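Local coordinates for cellulose-binding protein (Saccharophagus degradans, PDB 2YHG) that is of unestablished function but has a nucleoside hydrolase-like domain and may hydrolyse glycosyl compounds as part of a larger cellulose-binding protein, at residues R181-D189 and G243-M251; G269-R279 and D292-S303. One frame throughout, in Å; residues are numbered along the deposited sequence.

In the fold
Both contacts border strand 180-185 or its neighbour in the parallel six-stranded sheet of the nucleoside hydrolase-like domain. Contact 1 packs the 243-251 segment on strand 180-185 and carries D244 to a calcium ion. Contact 2 pairs strands 273-276 and 295-298, and backbone bonds between Y297 and both Y204 and R206 join that pair to strand 203-207, the last strand of the parallel sheet on that side. The contact centres lie about 13 Å apart, and they touch: Y183 OH is 3.7 Å from F271 CZ, and H250 CE1 is 4.2 Å from F271 CE2. S303 of contact 2 belongs, with G266, to a magnesium site, its side chain about 4 Å from the ion.

Contact 1: residues R181-D189 and G243-M251; sequences RVYDILGQD and GDTPAFLHM. With CA (calcium ion), chain B.
Y183 lays one face of its ring on the backbone of A247: A247 CA sits 3.7 Å from the ring centroid, only 18° off the normal, which defines a CH-pi contact. CG of Y183 is anti to the backbone N (chi1 -165°), a setting that brings the ring over the short helix 246-249. A247 CB also meets Y183 CD1 at 3.6 Å. The H250 imidazole comes in at a slant, its CB and CG 3.7 Å from Y183 CE2. The phenol oxygen passes P246 and is hydrogen-bonded to G268 O.

Two residues along the strand, I185 packs its branches against D244 and G243, and its CG1 against A247 CB. Its CG2 touches D244 OD1 at 3.3 Å, while CD1 lies near G243 O, a buried carbonyl without a polar partner. Q188 is held in place by an almost straight bond from NE2 to I185 O (2.9 Å, 175° at the hydrogen). Its amide is nearly parallel to the D244 carboxylate, and a water bridges NE2, weakly, to D244 OD1. The other oxygen, D244 OD2, binds calcium at 2.5 Å; a water ligand of the ion also donates to Q188 OE1. D36, D43 and W151 O complete the protein ligands of this calcium site, an aspartate-rich metal centre at the C-terminal edge of a parallel sheet, as in nucleoside hydrolases.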
loop_
_atom_site.group_PDB
_atom_site.type_symbol
_atom_site.label_atom_id
_atom_site.label_comp_id
_atom_site.label_asym_id
_atom_site.label_seq_id
_atom_site.Cartn_x
_atom_site.Cartn_y
_atom_site.Cartn_z
ATOM N N ARG A 181 -5.518 -6.412 8.808
ATOM C CA ARG A 181 -6.079 -5.181 8.266
ATOM C C ARG A 181 -6.533 -5.493 6.855
ATOM O O ARG A 181 -5.906 -6.327 6.189
ATOM C CB ARG A 181 -5.117 -4.015 8.216
ATOM C CG ARG A 181 -4.734 -3.428 9.574
ATOM C CD ARG A 181 -3.415 -4.013 10.001
ATOM N NE ARG A 181 -2.955 -3.373 11.272
ATOM C CZ ARG A 181 -3.293 -3.786 12.490
ATOM N NH1 ARG A 181 -4.091 -4.812 12.675
ATOM N NH2 ARG A 181 -2.665 -3.264 13.521
ATOM N N VAL A 182 -7.607 -4.854 6.412
ATOM C CA VAL A 182 -8.102 -5.057 5.061
ATOM C C VAL A 182 -8.079 -3.746 4.296
ATOM O O VAL A 182 -8.567 -2.718 4.776
ATOM C CB VAL A 182 -9.538 -5.642 5.075
ATOM C CG1 VAL A 182 -10.114 -5.743 3.656
ATOM C CG2 VAL A 182 -9.542 -7.023 5.750
ATOM N N TYR A 183 -7.555 -3.821 3.062
ATOM C CA TYR A 183 -7.648 -2.710 2.100
ATOM C C TYR A 183 -8.435 -3.246 0.907
ATOM O O TYR A 183 -7.944 -4.068 0.146
ATOM C CB TYR A 183 -6.249 -2.211 1.685
ATOM C CG TYR A 183 -6.253 -0.873 0.995
ATOM C CD1 TYR A 183 -6.904 -0.680 -0.217
ATOM C CD2 TYR A 183 -5.572 0.207 1.518
ATOM C CE1 TYR A 183 -6.837 0.531 -0.872
ATOM C CE2 TYR A 183 -5.513 1.450 0.860
ATOM C CZ TYR A 183 -6.158 1.593 -0.344
ATOM O OH TYR A 183 -6.133 2.763 -1.078
ATOM N N ASP A 184 -9.682 -2.780 0.810
ATOM C CA ASP A 184 -10.654 -3.191 -0.209
ATOM C C ASP A 184 -10.726 -2.090 -1.257
ATOM O O ASP A 184 -11.058 -0.954 -0.939
ATOM C CB ASP A 184 -11.993 -3.383 0.506
ATOM C CG ASP A 184 -13.219 -3.433 -0.374
ATOM O OD1 ASP A 184 -13.081 -3.524 -1.608
ATOM O OD2 ASP A 184 -14.344 -3.401 0.223
ATOM N N ILE A 185 -10.427 -2.414 -2.513
ATOM C CA ILE A 185 -10.612 -1.466 -3.606
ATOM C C ILE A 185 -12.074 -1.493 -4.060
ATOM O O ILE A 185 -12.535 -2.477 -4.638
ATOM C CB ILE A 185 -9.687 -1.780 -4.793
ATOM C CG1 ILE A 185 -8.209 -1.626 -4.382
ATOM C CG2 ILE A 185 -10.065 -0.876 -5.984
ATOM C CD1 ILE A 185 -7.717 -0.184 -4.366
ATOM N N LEU A 186 -12.775 -0.404 -3.762
ATOM C CA LEU A 186 -14.081 -0.054 -4.313
ATOM C C LEU A 186 -15.265 -0.874 -3.847
ATOM O O LEU A 186 -16.405 -0.423 -4.035
ATOM C CB LEU A 186 -14.063 0.003 -5.842
ATOM C CG LEU A 186 -13.361 1.234 -6.401
ATOM C CD1 LEU A 186 -12.836 0.988 -7.823
ATOM C CD2 LEU A 186 -14.326 2.414 -6.413
ATOM N N GLY A 187 -15.102 -2.069 -3.310
ATOM C CA GLY A 187 -16.211 -2.934 -2.928
ATOM C C GLY A 187 -16.709 -3.716 -4.102
ATOM O O GLY A 187 -17.445 -3.235 -4.977
ATOM N N GLN A 188 -16.236 -4.962 -4.199
ATOM C CA GLN A 188 -16.502 -5.797 -5.342
ATOM C C GLN A 188 -17.060 -7.161 -4.952
ATOM O O GLN A 188 -17.244 -8.010 -5.813
ATOM C CB GLN A 188 -15.271 -5.942 -6.224
ATOM C CG GLN A 188 -14.800 -4.600 -6.770
ATOM C CD GLN A 188 -13.505 -4.756 -7.509
ATOM O OE1 GLN A 188 -13.466 -5.432 -8.532
ATOM N NE2 GLN A 188 -12.432 -4.164 -7.012
ATOM N N ASP A 189 -17.390 -7.353 -3.687
ATOM C CA ASP A 189 -18.292 -8.406 -3.305
ATOM C C ASP A 189 -18.917 -8.066 -1.980
ATOM O O ASP A 189 -18.521 -7.141 -1.272
ATOM C CB ASP A 189 -17.680 -9.820 -3.354
ATOM C CG ASP A 189 -16.674 -10.155 -2.262
ATOM O OD1 ASP A 189 -16.474 -9.354 -1.325
ATOM O OD2 ASP A 189 -16.083 -11.264 -2.373
ATOM N N GLY A 243 -6.298 0.428 -11.224
ATOM C CA GLY A 243 -7.237 0.859 -10.208
ATOM C C GLY A 243 -6.974 0.257 -8.827
ATOM O O GLY A 243 -7.337 0.870 -7.824
ATOM N N ASP A 244 -6.363 -0.932 -8.786
ATOM C CA ASP A 244 -6.120 -1.614 -7.526
ATOM C C ASP A 244 -4.796 -1.242 -6.880
ATOM O O ASP A 244 -4.552 -1.610 -5.728
ATOM C CB ASP A 244 -6.151 -3.100 -7.739
ATOM C CG ASP A 244 -7.461 -3.567 -8.290
ATOM O OD1 ASP A 244 -8.475 -3.164 -7.686
ATOM O OD2 ASP A 244 -7.503 -4.266 -9.324
ATOM N N THR A 245 -3.923 -0.549 -7.589
ATOM C CA THR A 245 -2.570 -0.283 -7.078
ATOM C C THR A 245 -2.509 0.488 -5.755
ATOM O O THR A 245 -1.604 0.201 -4.982
ATOM C CB THR A 245 -1.735 0.338 -8.198
ATOM O OG1 THR A 245 -1.450 -0.739 -9.094
ATOM C CG2 THR A 245 -0.480 1.034 -7.726
ATOM N N PRO A 246 -3.470 1.353 -5.436
ATOM C CA PRO A 246 -3.432 1.985 -4.100
ATOM C C PRO A 246 -3.378 0.966 -2.956
ATOM O O PRO A 246 -2.875 1.308 -1.866
ATOM C CB PRO A 246 -4.659 2.857 -4.091
ATOM C CG PRO A 246 -4.765 3.269 -5.552
ATOM C CD PRO A 246 -4.498 1.977 -6.293
ATOM N N ALA A 247 -3.920 -0.230 -3.170
ATOM C CA ALA A 247 -3.945 -1.271 -2.151
ATOM C C ALA A 247 -2.568 -1.809 -1.782
ATOM O O ALA A 247 -2.451 -2.485 -0.749
ATOM C CB ALA A 247 -4.860 -2.395 -2.588
ATOM N N PHE A 248 -1.534 -1.553 -2.559
ATOM C CA PHE A 248 -0.175 -1.719 -2.048
ATOM C C PHE A 248 0.602 -0.433 -1.927
ATOM O O PHE A 248 1.517 -0.380 -1.099
ATOM C CB PHE A 248 0.671 -2.782 -2.794
ATOM C CG PHE A 248 0.812 -2.555 -4.252
ATOM C CD1 PHE A 248 -0.144 -3.035 -5.137
ATOM C CD2 PHE A 248 1.948 -1.945 -4.783
ATOM C CE1 PHE A 248 0.000 -2.865 -6.500
ATOM C CE2 PHE A 248 2.063 -1.724 -6.140
ATOM C CZ PHE A 248 1.090 -2.218 -6.997
ATOM N N LEU A 249 0.271 0.627 -2.641
ATOM C CA LEU A 249 0.998 1.872 -2.424
ATOM C C LEU A 249 0.779 2.371 -1.001
ATOM O O LEU A 249 1.650 3.079 -0.463
ATOM C CB LEU A 249 0.593 2.960 -3.424
ATOM C CG LEU A 249 0.846 2.643 -4.887
ATOM C CD1 LEU A 249 0.547 3.906 -5.711
ATOM C CD2 LEU A 249 2.269 2.138 -5.114
ATOM N N HIS A 250 -0.334 2.034 -0.369
ATOM C CA HIS A 250 -0.595 2.408 1.027
ATOM C C HIS A 250 0.570 1.985 1.934
ATOM O O HIS A 250 0.858 2.703 2.905
ATOM C CB HIS A 250 -1.906 1.732 1.440
ATOM C CG HIS A 250 -2.403 2.167 2.771
ATOM N ND1 HIS A 250 -2.557 3.485 3.101
ATOM C CD2 HIS A 250 -2.798 1.418 3.832
ATOM C CE1 HIS A 250 -2.996 3.524 4.345
ATOM N NE2 HIS A 250 -3.171 2.292 4.814
ATOM N N MET A 251 1.190 0.848 1.647
ATOM C CA MET A 251 2.223 0.251 2.453
ATOM C C MET A 251 3.625 0.406 1.865
ATOM O O MET A 251 4.553 -0.254 2.329
ATOM C CB MET A 251 1.924 -1.220 2.741
ATOM C CG MET A 251 0.489 -1.513 3.150
ATOM S SD MET A 251 -0.477 -1.916 1.645
ATOM C CE MET A 251 -2.060 -2.349 2.296
HETATM CA CA CA B . -9.315 -5.954 -9.883
HETATM O O HOH W 1 -10.632 -3.293 -9.313
HETATM O O HOH W 2 -11.725 -6.053 -10.486
HETATM O O HOH W 3 -9.999 -4.214 -11.653
#

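Contact 2: residues G269-R279 and D292-S303; sequences GRFPSKQAGVR and DTYYMYTENGES
D292 opens the contact with an end-on salt bridge: its two oxygens take R279 NH1 and NH2 through their syn lone pairs, and the carboxylate and guanidinium planes are nearly coplanar. The NH1 bond to OD1 is 2.8 Å long and nearly straight (171°). Y294 OH accepts a further bond from R279 NH1 and donates to V278 O at 2.7 Å, approaching from above that carbonyl's plane. CG of Y294 stands between its backbone N and carbonyl carbon (chi1 64°), which puts one ring face against G277 CA for a CH-pi contact.

Y295 rests its CE2 against A276 CB. M296 then makes the paired backbone bonds with Q275: Q275 N to M296 O is 2.9 Å, and the return bond from M296 N to Q275 O is 3.1 Å. At the next residue, Y297 offers a ring face to K274, whose CG stands 3.6 Å from the centroid, 11° off the normal, while the extended chain continues across the ring to its hydroxyl. T298 CG2 presses on the Q275 amide, CD being 3.4 Å away; T298 OG1 bonds R206 O. E299 lies alongside the F271 ring, its carboxylate held by the backbone N of R208 and S209. N300 CB meets P272 CG, and water bridges link N300 to R270. Finally S303 OG receives R270 N at 2.9 Å. Strands 273-276 and 295-298 form a short antiparallel pair, its Q275-M296 hydrogen-bonded pair flanked by the non-hydrogen-bonded pairs K274-Y297 and A276-Y295, and Y297 ties it by backbone bonds to strand 203-207, at the edge of the parallel sheet of the nucleoside hydrolase-like domain.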
loop_
_atom_site.group_PDB
_atom_site.type_symbol
_atom_site.label_atom_id
_atom_site.label_comp_id
_atom_site.label_asym_id
_atom_site.label_seq_id
_atom_site.Cartn_x
_atom_site.Cartn_y
_atom_site.Cartn_z
ATOM N N GLY A 269 -3.519 6.922 -0.302
ATOM C CA GLY A 269 -4.575 7.828 0.100
ATOM C C GLY A 269 -4.647 8.074 1.586
ATOM O O GLY A 269 -3.852 7.557 2.390
ATOM N N ARG A 270 -5.628 8.890 1.954
ATOM C CA ARG A 270 -5.840 9.354 3.336
ATOM C C ARG A 270 -7.285 9.069 3.721
ATOM O O ARG A 270 -8.189 9.361 2.942
ATOM C CB ARG A 270 -5.548 10.861 3.436
ATOM C CG ARG A 270 -5.567 11.360 4.844
ATOM C CD ARG A 270 -5.078 12.797 4.951
ATOM N NE ARG A 270 -5.827 13.732 4.080
ATOM C CZ ARG A 270 -7.043 14.204 4.351
ATOM N NH1 ARG A 270 -7.632 13.895 5.482
ATOM N NH2 ARG A 270 -7.663 14.974 3.477
ATOM N N PHE A 271 -7.473 8.513 4.908
ATOM C CA PHE A 271 -8.779 8.007 5.341
ATOM C C PHE A 271 -9.112 8.615 6.700
ATOM O O PHE A 271 -8.760 8.071 7.729
ATOM C CB PHE A 271 -8.751 6.487 5.397
ATOM C CG PHE A 271 -8.270 5.893 4.092
ATOM C CD1 PHE A 271 -9.134 5.741 3.019
ATOM C CD2 PHE A 271 -6.959 5.533 3.900
ATOM C CE1 PHE A 271 -8.702 5.266 1.815
ATOM C CE2 PHE A 271 -6.519 5.040 2.690
ATOM C CZ PHE A 271 -7.392 4.947 1.641
ATOM N N PRO A 272 -9.736 9.805 6.706
ATOM C CA PRO A 272 -9.834 10.561 7.957
ATOM C C PRO A 272 -10.902 10.047 8.909
ATOM O O PRO A 272 -10.901 10.446 10.073
ATOM C CB PRO A 272 -10.146 11.974 7.478
ATOM C CG PRO A 272 -10.813 11.786 6.172
ATOM C CD PRO A 272 -10.100 10.626 5.538
ATOM N N SER A 273 -11.860 9.251 8.423
ATOM C CA SER A 273 -12.970 8.794 9.238
ATOM C C SER A 273 -13.570 7.580 8.636
ATOM O O SER A 273 -13.381 7.286 7.443
ATOM C CB SER A 273 -14.045 9.875 9.361
ATOM O OG SER A 273 -14.594 10.165 8.091
ATOM N N LYS A 274 -14.304 6.852 9.460
ATOM C CA LYS A 274 -15.221 5.837 8.981
ATOM C C LYS A 274 -16.510 6.511 8.535
ATOM O O LYS A 274 -16.974 7.460 9.162
ATOM C CB LYS A 274 -15.566 4.836 10.080
ATOM C CG LYS A 274 -14.410 4.078 10.635
ATOM C CD LYS A 274 -14.843 3.063 11.661
ATOM C CE LYS A 274 -13.689 2.574 12.525
ATOM N NZ LYS A 274 -14.192 1.858 13.698
ATOM N N GLN A 275 -17.075 5.995 7.457
ATOM C CA GLN A 275 -18.367 6.412 6.977
ATOM C C GLN A 275 -19.340 5.265 7.005
ATOM O O GLN A 275 -18.932 4.090 6.939
ATOM C CB GLN A 275 -18.289 6.989 5.549
ATOM C CG GLN A 275 -17.348 8.168 5.412
ATOM C CD GLN A 275 -17.447 8.813 4.064
ATOM O OE1 GLN A 275 -18.421 8.597 3.330
ATOM N NE2 GLN A 275 -16.460 9.636 3.725
ATOM N N ALA A 276 -20.628 5.581 7.089
ATOM C CA ALA A 276 -21.680 4.575 7.114
ATOM C C ALA A 276 -22.137 4.216 5.707
ATOM O O ALA A 276 -22.310 5.074 4.839
ATOM C CB ALA A 276 -22.895 5.101 7.908
ATOM N N GLY A 277 -22.365 2.932 5.472
ATOM C CA GLY A 277 -23.023 2.480 4.282
ATOM C C GLY A 277 -22.273 2.723 2.998
ATOM O O GLY A 277 -22.873 2.886 1.941
ATOM N N VAL A 278 -20.945 2.669 3.039
ATOM C CA VAL A 278 -20.119 2.912 1.838
ATOM C C VAL A 278 -20.450 1.810 0.822
ATOM O O VAL A 278 -20.218 0.621 1.082
ATOM C CB VAL A 278 -18.624 2.924 2.151
ATOM C CG1 VAL A 278 -17.831 3.147 0.884
ATOM C CG2 VAL A 278 -18.286 4.012 3.144
ATOM N N ARG A 279 -21.000 2.177 -0.318
ATOM C CA ARG A 279 -21.479 1.201 -1.284
ATOM C C ARG A 279 -20.398 0.750 -2.252
ATOM O O ARG A 279 -19.561 1.548 -2.682
ATOM C CB ARG A 279 -22.674 1.752 -2.054
ATOM C CG ARG A 279 -23.881 2.116 -1.194
ATOM C CD ARG A 279 -24.366 0.967 -0.347
ATOM N NE ARG A 279 -25.634 1.274 0.299
ATOM C CZ ARG A 279 -26.022 0.851 1.506
ATOM N NH1 ARG A 279 -25.193 0.247 2.331
ATOM N NH2 ARG A 279 -27.296 1.011 1.875
ATOM N N ASP A 292 -26.687 -2.957 6.629
ATOM C CA ASP A 292 -26.729 -1.650 7.323
ATOM C C ASP A 292 -27.117 -1.874 8.803
ATOM O O ASP A 292 -27.926 -2.747 9.102
ATOM C CB ASP A 292 -27.776 -0.738 6.688
ATOM C CG ASP A 292 -27.375 -0.198 5.308
ATOM O OD1 ASP A 292 -26.160 -0.326 4.905
ATOM O OD2 ASP A 292 -28.240 0.376 4.624
ATOM N N THR A 293 -26.593 -1.052 9.737
ATOM C CA THR A 293 -25.551 -0.061 9.480
ATOM C C THR A 293 -24.175 -0.701 9.657
ATOM O O THR A 293 -23.950 -1.448 10.590
ATOM C CB THR A 293 -25.652 1.103 10.512
ATOM O OG1 THR A 293 -27.033 1.500 10.595
ATOM C CG2 THR A 293 -24.758 2.258 10.128
ATOM N N TYR A 294 -23.268 -0.375 8.725
ATOM C CA TYR A 294 -21.881 -0.782 8.817
ATOM C C TYR A 294 -20.995 0.400 8.514
ATOM O O TYR A 294 -21.396 1.313 7.797
ATOM C CB TYR A 294 -21.551 -1.969 7.887
ATOM C CG TYR A 294 -21.697 -1.656 6.430
ATOM C CD1 TYR A 294 -22.911 -1.822 5.780
ATOM C CD2 TYR A 294 -20.639 -1.131 5.704
ATOM C CE1 TYR A 294 -23.062 -1.489 4.459
ATOM C CE2 TYR A 294 -20.798 -0.742 4.366
ATOM C CZ TYR A 294 -22.027 -0.899 3.775
ATOM O OH TYR A 294 -22.261 -0.482 2.477
ATOM N N TYR A 295 -19.768 0.343 9.019
ATOM C CA TYR A 295 -18.811 1.422 8.848
ATOM C C TYR A 295 -17.550 0.903 8.179
ATOM O O TYR A 295 -17.131 -0.237 8.432
ATOM C CB TYR A 295 -18.451 2.044 10.203
ATOM C CG TYR A 295 -19.574 2.871 10.765
ATOM C CD1 TYR A 295 -20.595 2.302 11.491
ATOM C CD2 TYR A 295 -19.635 4.235 10.506
ATOM C CE1 TYR A 295 -21.671 3.065 11.946
ATOM C CE2 TYR A 295 -20.683 5.005 10.956
ATOM C CZ TYR A 295 -21.709 4.414 11.660
ATOM O OH TYR A 295 -22.756 5.200 12.105
ATOM N N MET A 296 -16.921 1.750 7.376
ATOM C CA MET A 296 -15.667 1.472 6.711
ATOM C C MET A 296 -14.893 2.757 6.631
ATOM O O MET A 296 -15.468 3.814 6.377
ATOM C CB MET A 296 -15.881 0.940 5.264
ATOM C CG MET A 296 -16.600 -0.397 5.227
ATOM S SD MET A 296 -17.060 -0.807 3.532
ATOM C CE MET A 296 -17.628 -2.490 3.785
ATOM N N TYR A 297 -13.568 2.702 6.794
ATOM C CA TYR A 297 -12.737 3.837 6.469
ATOM C C TYR A 297 -12.799 4.075 4.976
ATOM O O TYR A 297 -12.747 3.136 4.185
ATOM C CB TYR A 297 -11.303 3.606 6.899
ATOM C CG TYR A 297 -11.097 3.701 8.384
ATOM C CD1 TYR A 297 -11.115 4.907 9.049
ATOM C CD2 TYR A 297 -10.903 2.562 9.150
ATOM C CE1 TYR A 297 -10.901 4.980 10.428
ATOM C CE2 TYR A 297 -10.723 2.626 10.527
ATOM C CZ TYR A 297 -10.721 3.826 11.156
ATOM O OH TYR A 297 -10.552 3.897 12.526
ATOM N N THR A 298 -12.873 5.344 4.564
ATOM C CA THR A 298 -12.856 5.679 3.177
ATOM C C THR A 298 -12.362 7.129 3.079
ATOM O O THR A 298 -12.246 7.823 4.078
ATOM C CB THR A 298 -14.233 5.450 2.519
ATOM O OG1 THR A 298 -14.114 5.477 1.085
ATOM C CG2 THR A 298 -15.259 6.477 2.996
ATOM N N GLU A 299 -12.046 7.578 1.887
ATOM C CA GLU A 299 -11.542 8.930 1.711
ATOM C C GLU A 299 -12.611 9.951 2.010
ATOM O O GLU A 299 -13.819 9.717 1.831
ATOM C CB GLU A 299 -11.053 9.130 0.255
ATOM C CG GLU A 299 -10.011 8.133 -0.218
ATOM C CD GLU A 299 -10.596 6.928 -0.951
ATOM O OE1 GLU A 299 -11.768 6.533 -0.714
ATOM O OE2 GLU A 299 -9.884 6.355 -1.807
ATOM N N ASN A 300 -12.176 11.143 2.379
ATOM C CA ASN A 300 -13.032 12.306 2.345
ATOM C C ASN A 300 -12.276 13.360 1.567
ATOM O O ASN A 300 -11.771 14.328 2.108
ATOM C CB ASN A 300 -13.428 12.765 3.740
ATOM C CG ASN A 300 -14.596 13.711 3.717
ATOM O OD1 ASN A 300 -15.085 14.085 2.665
ATOM N ND2 ASN A 300 -15.030 14.146 4.892
ATOM N N GLY A 301 -12.132 13.106 0.282
ATOM C CA GLY A 301 -11.231 13.874 -0.582
ATOM C C GLY A 301 -10.194 12.990 -1.261
ATOM O O GLY A 301 -9.470 12.243 -0.603
ATOM N N GLU A 302 -10.075 13.133 -2.576
ATOM C CA GLU A 302 -9.048 12.457 -3.323
ATOM C C GLU A 302 -7.672 12.790 -2.715
ATOM O O GLU A 302 -7.408 13.937 -2.354
ATOM C CB GLU A 302 -9.165 12.850 -4.800
ATOM C CG GLU A 302 -8.328 11.994 -5.740
ATOM C CD GLU A 302 -6.828 12.279 -5.688
ATOM O OE1 GLU A 302 -6.427 13.422 -5.431
ATOM O OE2 GLU A 302 -6.045 11.321 -5.906
ATOM N N SER A 303 -6.798 11.809 -2.652
ATOM C CA SER A 303 -5.621 11.911 -1.811
ATOM C C SER A 303 -4.441 11.102 -2.290
ATOM O O SER A 303 -3.525 10.821 -1.523
ATOM C CB SER A 303 -6.013 11.645 -0.349
ATOM O OG SER A 303 -6.746 10.442 -0.221
HETATM O O HOH W 4 -9.372 11.774 2.209
HETATM O O HOH W 5 -10.442 15.205 4.405
HETATM O O HOH W 6 -14.018 9.667 5.356
HETATM O O HOH W 7 -14.079 13.071 7.612
HETATM O O HOH W 8 -19.501 1.891 5.381
HETATM O O HOH W 9 -16.503 11.026 1.148
#